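Local coordinates for MutT related protein (Methanosarcina mazei, PDB 3GRN) that is a MutT-related Nudix protein that probably hydrolyses phosphoanhydride bonds, as relatives of its family do, at residues T33-P41 and T121-F130. Numbering follows the deposited sequence. Where two conformers were deposited one is given.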
ATOM      1  N   THR A  33      -1.268  -5.601 -10.287  1.00 40.77           N
ATOM      2  CA  THR A  33      -0.340  -5.402 -11.405  1.00 38.63           C
ATOM      3  C   THR A  33       0.971  -6.139 -11.119  1.00 33.76           C
ATOM      4  O   THR A  33       1.437  -6.149  -9.970  1.00 34.10           O
ATOM      5  CB  THR A  33      -0.037  -3.887 -11.609  1.00 44.69           C
ATOM      6  OG1 THR A  33       0.698  -3.379 -10.487  1.00 49.79           O
ATOM      7  CG2 THR A  33      -1.329  -3.074 -11.745  1.00 47.79           C
ATOM      8  N   ASN A  34       1.560  -6.756 -12.145  1.00 28.51           N
ATOM      9  CA  ASN A  34       2.899  -7.395 -12.038  1.00 33.45           C
ATOM     10  C   ASN A  34       3.093  -8.312 -10.833  1.00 33.56           C
ATOM     11  O   ASN A  34       4.157  -8.302 -10.199  1.00 33.26           O
ATOM     12  CB  ASN A  34       4.017  -6.333 -12.018  1.00 31.58           C
ATOM     13  CG  ASN A  34       4.499  -5.942 -13.396  1.00 42.60           C
ATOM     14  OD1 ASN A  34       4.673  -6.782 -14.285  1.00 51.28           O
ATOM     15  ND2 ASN A  34       4.757  -4.653 -13.570  1.00 42.48           N
ATOM     16  N   ALA A  35       2.071  -9.107 -10.526  1.00 32.37           N
ATOM     17  CA  ALA A  35       2.099 -10.004  -9.373  1.00 30.93           C
ATOM     18  C   ALA A  35       3.269 -10.991  -9.478  1.00 26.20           C
ATOM     19  O   ALA A  35       3.513 -11.553 -10.529  1.00 28.47           O
ATOM     20  CB  ALA A  35       0.776 -10.736  -9.275  1.00 26.26           C
ATOM     21  N   GLY A  36       4.037 -11.132  -8.407  1.00 25.27           N
ATOM     22  CA  GLY A  36       5.151 -12.082  -8.408  1.00 17.35           C
ATOM     23  C   GLY A  36       6.472 -11.679  -9.022  1.00 27.57           C
ATOM     24  O   GLY A  36       7.435 -12.432  -8.906  1.00 26.42           O
ATOM     25  N   LYS A  37       6.535 -10.511  -9.675  1.00 27.16           N
ATOM     26  CA  LYS A  37       7.759 -10.098 -10.387  1.00 30.05           C
ATOM     27  C   LYS A  37       8.707  -9.237  -9.524  1.00 30.24           C
ATOM     28  O   LYS A  37       8.260  -8.595  -8.574  1.00 20.92           O
ATOM     29  CB  LYS A  37       7.402  -9.364 -11.685  1.00 36.37           C
ATOM     30  CG  LYS A  37       6.644 -10.224 -12.708  1.00 38.12           C
ATOM     31  CD  LYS A  37       6.759  -9.662 -14.126  1.00 50.09           C
ATOM     32  CE  LYS A  37       6.177 -10.620 -15.181  1.00 51.26           C
ATOM     33  NZ  LYS A  37       4.694 -10.859 -15.053  1.00 39.08           N
ATOM     34  N   TRP A  38       9.997  -9.232  -9.862  1.00 26.43           N
ATOM     35  CA  TRP A  38      10.984  -8.316  -9.243  1.00 24.57           C
ATOM     36  C   TRP A  38      10.729  -6.830  -9.619  1.00 24.77           C
ATOM     37  O   TRP A  38      10.244  -6.547 -10.708  1.00 22.02           O
ATOM     38  CB  TRP A  38      12.414  -8.745  -9.584  1.00 28.43           C
ATOM     39  CG  TRP A  38      12.760 -10.039  -8.942  1.00 34.74           C
ATOM     40  CD1 TRP A  38      12.605 -11.293  -9.479  1.00 36.26           C
ATOM     41  CD2 TRP A  38      13.265 -10.229  -7.618  1.00 28.17           C
ATOM     42  NE1 TRP A  38      13.004 -12.249  -8.572  1.00 32.72           N
ATOM     43  CE2 TRP A  38      13.412 -11.624  -7.421  1.00 31.13           C
ATOM     44  CE3 TRP A  38      13.615  -9.358  -6.573  1.00 28.14           C
ATOM     45  CZ2 TRP A  38      13.898 -12.164  -6.228  1.00 29.75           C
ATOM     46  CZ3 TRP A  38      14.099  -9.899  -5.390  1.00 29.10           C
ATOM     47  CH2 TRP A  38      14.234 -11.288  -5.229  1.00 28.74           C
ATOM     48  N   ASP A  39      11.034  -5.908  -8.692  1.00 19.29           N
ATOM     49  CA  ASP A  39      10.700  -4.492  -8.801  0.50 20.59           C
ATOM     50  C   ASP A  39      11.739  -3.661  -8.023  1.00 16.43           C
ATOM     51  O   ASP A  39      12.504  -4.209  -7.225  1.00 16.54           O
ATOM     52  CB  ASP A  39       9.290  -4.278  -8.216  0.50 16.09           C
ATOM     53  CG  ASP A  39       8.550  -3.099  -8.838  0.50 20.48           C
ATOM     54  OD1 ASP A  39       9.188  -2.248  -9.475  0.50 31.62           O
ATOM     55  OD2 ASP A  39       7.312  -3.012  -8.686  0.50 27.39           O
ATOM     56  N   LEU A  40      11.749  -2.349  -8.223  1.00 16.95           N
ATOM     57  CA  LEU A  40      12.523  -1.459  -7.372  1.00 13.72           C
ATOM     58  C   LEU A  40      11.580  -0.987  -6.283  1.00 13.48           C
ATOM     59  O   LEU A  40      10.342  -0.973  -6.500  1.00 16.03           O
ATOM     60  CB  LEU A  40      13.035  -0.245  -8.153  1.00 13.59           C
ATOM     61  CG  LEU A  40      14.139  -0.418  -9.195  1.00 17.21           C
ATOM     62  CD1 LEU A  40      14.424   0.912  -9.861  1.00 21.70           C
ATOM     63  CD2 LEU A  40      15.417  -0.915  -8.523  1.00 24.44           C
ATOM     64  N   PRO A  41      12.136  -0.533  -5.139  1.00 15.34           N
ATOM     65  CA  PRO A  41      11.294   0.145  -4.144  1.00 15.32           C
ATOM     66  C   PRO A  41      10.675   1.392  -4.752  1.00 14.27           C
ATOM     67  O   PRO A  41      11.348   2.097  -5.484  1.00 13.27           O
ATOM     68  CB  PRO A  41      12.293   0.560  -3.059  1.00 15.07           C
ATOM     69  CG  PRO A  41      13.429  -0.342  -3.231  1.00 18.08           C
ATOM     70  CD  PRO A  41      13.534  -0.635  -4.681  1.00 17.12           C
ATOM     71  N   THR A 121      13.997 -12.165 -14.568  1.00 62.86           N
ATOM     72  CA  THR A 121      12.737 -11.862 -13.886  1.00 59.79           C
ATOM     73  C   THR A 121      12.623 -10.404 -13.389  1.00 55.28           C
ATOM     74  O   THR A 121      11.690 -10.064 -12.647  1.00 54.97           O
ATOM     75  CB  THR A 121      12.425 -12.894 -12.761  1.00 62.02           C
ATOM     76  OG1 THR A 121      13.628 -13.227 -12.055  1.00 61.63           O
ATOM     77  CG2 THR A 121      11.816 -14.166 -13.358  1.00 63.27           C
ATOM     78  N   LEU A 122      13.573  -9.560 -13.800  1.00 47.40           N
ATOM     79  CA  LEU A 122      13.417  -8.107 -13.730  1.00 38.51           C
ATOM     80  C   LEU A 122      12.872  -7.633 -15.079  1.00 33.97           C
ATOM     81  O   LEU A 122      13.515  -7.852 -16.110  1.00 29.88           O
ATOM     82  CB  LEU A 122      14.748  -7.419 -13.426  1.00 41.98           C
ATOM     83  CG  LEU A 122      14.701  -5.930 -13.057  1.00 37.73           C
ATOM     84  CD1 LEU A 122      14.305  -5.701 -11.591  1.00 33.74           C
ATOM     85  CD2 LEU A 122      16.021  -5.247 -13.358  1.00 42.11           C
ATOM     86  N   PRO A 123      11.689  -6.983 -15.071  1.00 26.38           N
ATOM     87  CA  PRO A 123      10.946  -6.575 -16.262  1.00 22.58           C
ATOM     88  C   PRO A 123      11.764  -5.755 -17.226  1.00 18.92           C
ATOM     89  O   PRO A 123      12.640  -4.993 -16.805  1.00 21.24           O
ATOM     90  CB  PRO A 123       9.822  -5.718 -15.689  1.00 24.24           C
ATOM     91  CG  PRO A 123       9.625  -6.239 -14.329  1.00 29.38           C
ATOM     92  CD  PRO A 123      10.977  -6.597 -13.839  1.00 27.28           C
ATOM     93  N   ALA A 124      11.447  -5.889 -18.518  1.00 22.78           N
ATOM     94  CA  ALA A 124      12.289  -5.329 -19.588  1.00 21.02           C
ATOM     95  C   ALA A 124      12.562  -3.841 -19.450  1.00 20.49           C
ATOM     96  O   ALA A 124      13.684  -3.398 -19.673  1.00 21.21           O
ATOM     97  CB  ALA A 124      11.695  -5.645 -20.964  1.00 27.46           C
ATOM     98  N   TYR A 125      11.557  -3.090 -19.007  1.00 21.33           N
ATOM     99  CA  TYR A 125      11.716  -1.647 -18.833  1.00 21.98           C
ATOM    100  C   TYR A 125      12.740  -1.276 -17.753  1.00 19.08           C
ATOM    101  O   TYR A 125      13.434  -0.264 -17.892  1.00 24.98           O
ATOM    102  CB  TYR A 125      10.367  -0.945 -18.603  1.00 19.81           C
ATOM    103  CG  TYR A 125       9.510  -1.541 -17.517  1.00 23.03           C
ATOM    104  CD1 TYR A 125       9.697  -1.186 -16.192  1.00 23.64           C
ATOM    105  CD2 TYR A 125       8.512  -2.468 -17.817  1.00 22.32           C
ATOM    106  CE1 TYR A 125       8.921  -1.737 -15.193  1.00 20.71           C
ATOM    107  CE2 TYR A 125       7.720  -3.009 -16.833  1.00 23.97           C
ATOM    108  CZ  TYR A 125       7.941  -2.649 -15.506  1.00 28.42           C
ATOM    109  OH  TYR A 125       7.173  -3.173 -14.484  1.00 33.04           O
ATOM    110  N   PHE A 126      12.829  -2.087 -16.692  1.00 18.96           N
ATOM    111  CA  PHE A 126      13.846  -1.860 -15.664  1.00 20.93           C
ATOM    112  C   PHE A 126      15.236  -2.260 -16.163  1.00 23.34           C
ATOM    113  O   PHE A 126      16.204  -1.546 -15.920  1.00 20.77           O
ATOM    114  CB  PHE A 126      13.519  -2.593 -14.367  1.00 20.75           C
ATOM    115  CG  PHE A 126      12.472  -1.910 -13.517  1.00 20.86           C
ATOM    116  CD1 PHE A 126      12.501  -0.536 -13.311  1.00 28.34           C
ATOM    117  CD2 PHE A 126      11.498  -2.666 -12.866  1.00 26.07           C
ATOM    118  CE1 PHE A 126      11.545   0.090 -12.506  1.00 28.88           C
ATOM    119  CE2 PHE A 126      10.540  -2.049 -12.055  1.00 25.71           C
ATOM    120  CZ  PHE A 126      10.567  -0.669 -11.882  1.00 25.04           C
ATOM    121  N   ARG A 127      15.318  -3.393 -16.864  1.00 20.63           N
ATOM    122  CA  ARG A 127      16.548  -3.842 -17.527  1.00 28.59           C
ATOM    123  C   ARG A 127      17.112  -2.710 -18.396  1.00 26.57           C
ATOM    124  O   ARG A 127      18.269  -2.337 -18.252  1.00 26.17           O
ATOM    125  CB  ARG A 127      16.256  -5.094 -18.376  1.00 25.86           C
ATOM    126  CG  ARG A 127      17.475  -5.889 -18.795  1.00 43.88           C
ATOM    127  CD  ARG A 127      17.083  -7.112 -19.637  1.00 38.91           C
ATOM    128  NE  ARG A 127      16.199  -8.027 -18.908  1.00 55.98           N
ATOM    129  CZ  ARG A 127      14.972  -8.368 -19.298  1.00 51.31           C
ATOM    130  NH1 ARG A 127      14.255  -9.202 -18.560  1.00 58.11           N
ATOM    131  NH2 ARG A 127      14.463  -7.893 -20.429  1.00 49.02           N
ATOM    132  N   ASP A 128      16.268  -2.177 -19.280  1.00 25.46           N
ATOM    133  CA  ASP A 128      16.600  -1.037 -20.136  0.60 23.41           C
ATOM    134  C   ASP A 128      17.081   0.165 -19.315  1.00 25.77           C
ATOM    135  O   ASP A 128      18.086   0.800 -19.650  1.00 25.86           O
ATOM    136  CB  ASP A 128      15.372  -0.654 -20.963  0.60 28.36           C
ATOM    137  CG  ASP A 128      15.682   0.338 -22.063  0.60 33.89           C
ATOM    138  OD1 ASP A 128      16.488   0.010 -22.963  0.60 40.00           O
ATOM    139  OD2 ASP A 128      15.092   1.440 -22.041  0.60 38.13           O
ATOM    140  N   PHE A 129      16.358   0.476 -18.235  1.00 25.77           N
ATOM    141  CA  PHE A 129      16.742   1.600 -17.379  1.00 22.90           C
ATOM    142  C   PHE A 129      18.169   1.443 -16.883  1.00 21.64           C
ATOM    143  O   PHE A 129      18.950   2.390 -16.940  1.00 22.82           O
ATOM    144  CB  PHE A 129      15.817   1.788 -16.165  1.00 22.27           C
ATOM    145  CG  PHE A 129      16.370   2.774 -15.156  1.00 19.28           C
ATOM    146  CD1 PHE A 129      16.193   4.140 -15.346  1.00 23.41           C
ATOM    147  CD2 PHE A 129      17.131   2.340 -14.057  1.00 19.38           C
ATOM    148  CE1 PHE A 129      16.738   5.062 -14.465  1.00 24.74           C
ATOM    149  CE2 PHE A 129      17.675   3.245 -13.166  1.00 19.77           C
ATOM    150  CZ  PHE A 129      17.478   4.615 -13.370  1.00 28.35           C
ATOM    151  N   PHE A 130      18.480   0.257 -16.354  1.00 22.69           N
ATOM    152  CA  PHE A 130      19.811  -0.006 -15.798  1.00 23.64           C
ATOM    153  C   PHE A 130      20.894   0.015 -16.869  1.00 22.74           C
ATOM    154  O   PHE A 130      22.004   0.444 -16.602  1.00 25.89           O
ATOM    155  CB  PHE A 130      19.844  -1.310 -15.034  1.00 20.07           C
ATOM    156  CG  PHE A 130      19.341  -1.195 -13.626  1.00 18.94           C
ATOM    157  CD1 PHE A 130      20.158  -0.673 -12.627  1.00 19.97           C
ATOM    158  CD2 PHE A 130      18.048  -1.611 -13.293  1.00 16.83           C
ATOM    159  CE1 PHE A 130      19.709  -0.584 -11.313  1.00 31.11           C
ATOM    160  CE2 PHE A 130      17.593  -1.530 -11.980  1.00 20.19           C
ATOM    161  CZ  PHE A 130      18.428  -1.008 -10.991  1.00 19.65           C
TER
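Leu40 reaches out from the strand between two aromatic rings of the helix 124-137. Its CG sits over one face of Phe126, offset toward the rim, and its CD1 lies 4.0 Å from CE1 of that ring. The other methyl, CD2, meets the edge of Phe130 in the ring plane, 3.9 Å from CZ; a branched leucine can thus serve two rings one helical turn apart. CG of Phe126 is anti to its own carbonyl carbon (chi1 -78°), which directs the ring at the strand; Tyr12 of the neighbouring strand 7-16 packs edge-to-face with the same ring. In the conformer of Asp39 given, OD1 comes near the edge of Phe126, a doubtful contact, and accepts a weak hydrogen bond from N of Leu40, while OD2 forms a salt bridge with Arg27. Replacing Phe126 with an alanine would probably open a gap beside CG and CD1 of Leu40 and leave Tyr12 without its aromatic partner.

Beside this core, CD1 of the buried Leu122 packs on CB of Trp38, 4.1 Å away. Proline, lacking an N-H, suits the N-cap position of Pro123, whose CD lies 3.2 Å from O of Trp38. A weak hydrogen bond runs from N of Trp38 to O of Thr121 (3.4 Å, 143°); the same oxygen lies in plane at the indole edge, and OG1 of Thr121 comes close to CD1. At the polar margin ND2 of Asn34 approaches OH of Tyr125 at 3.0 Å. The whole joins the C-terminal helix to the central strand 38-44 of the mixed sheet, the helix-on-sheet packing of the Nudix alpha/beta/alpha sandwich.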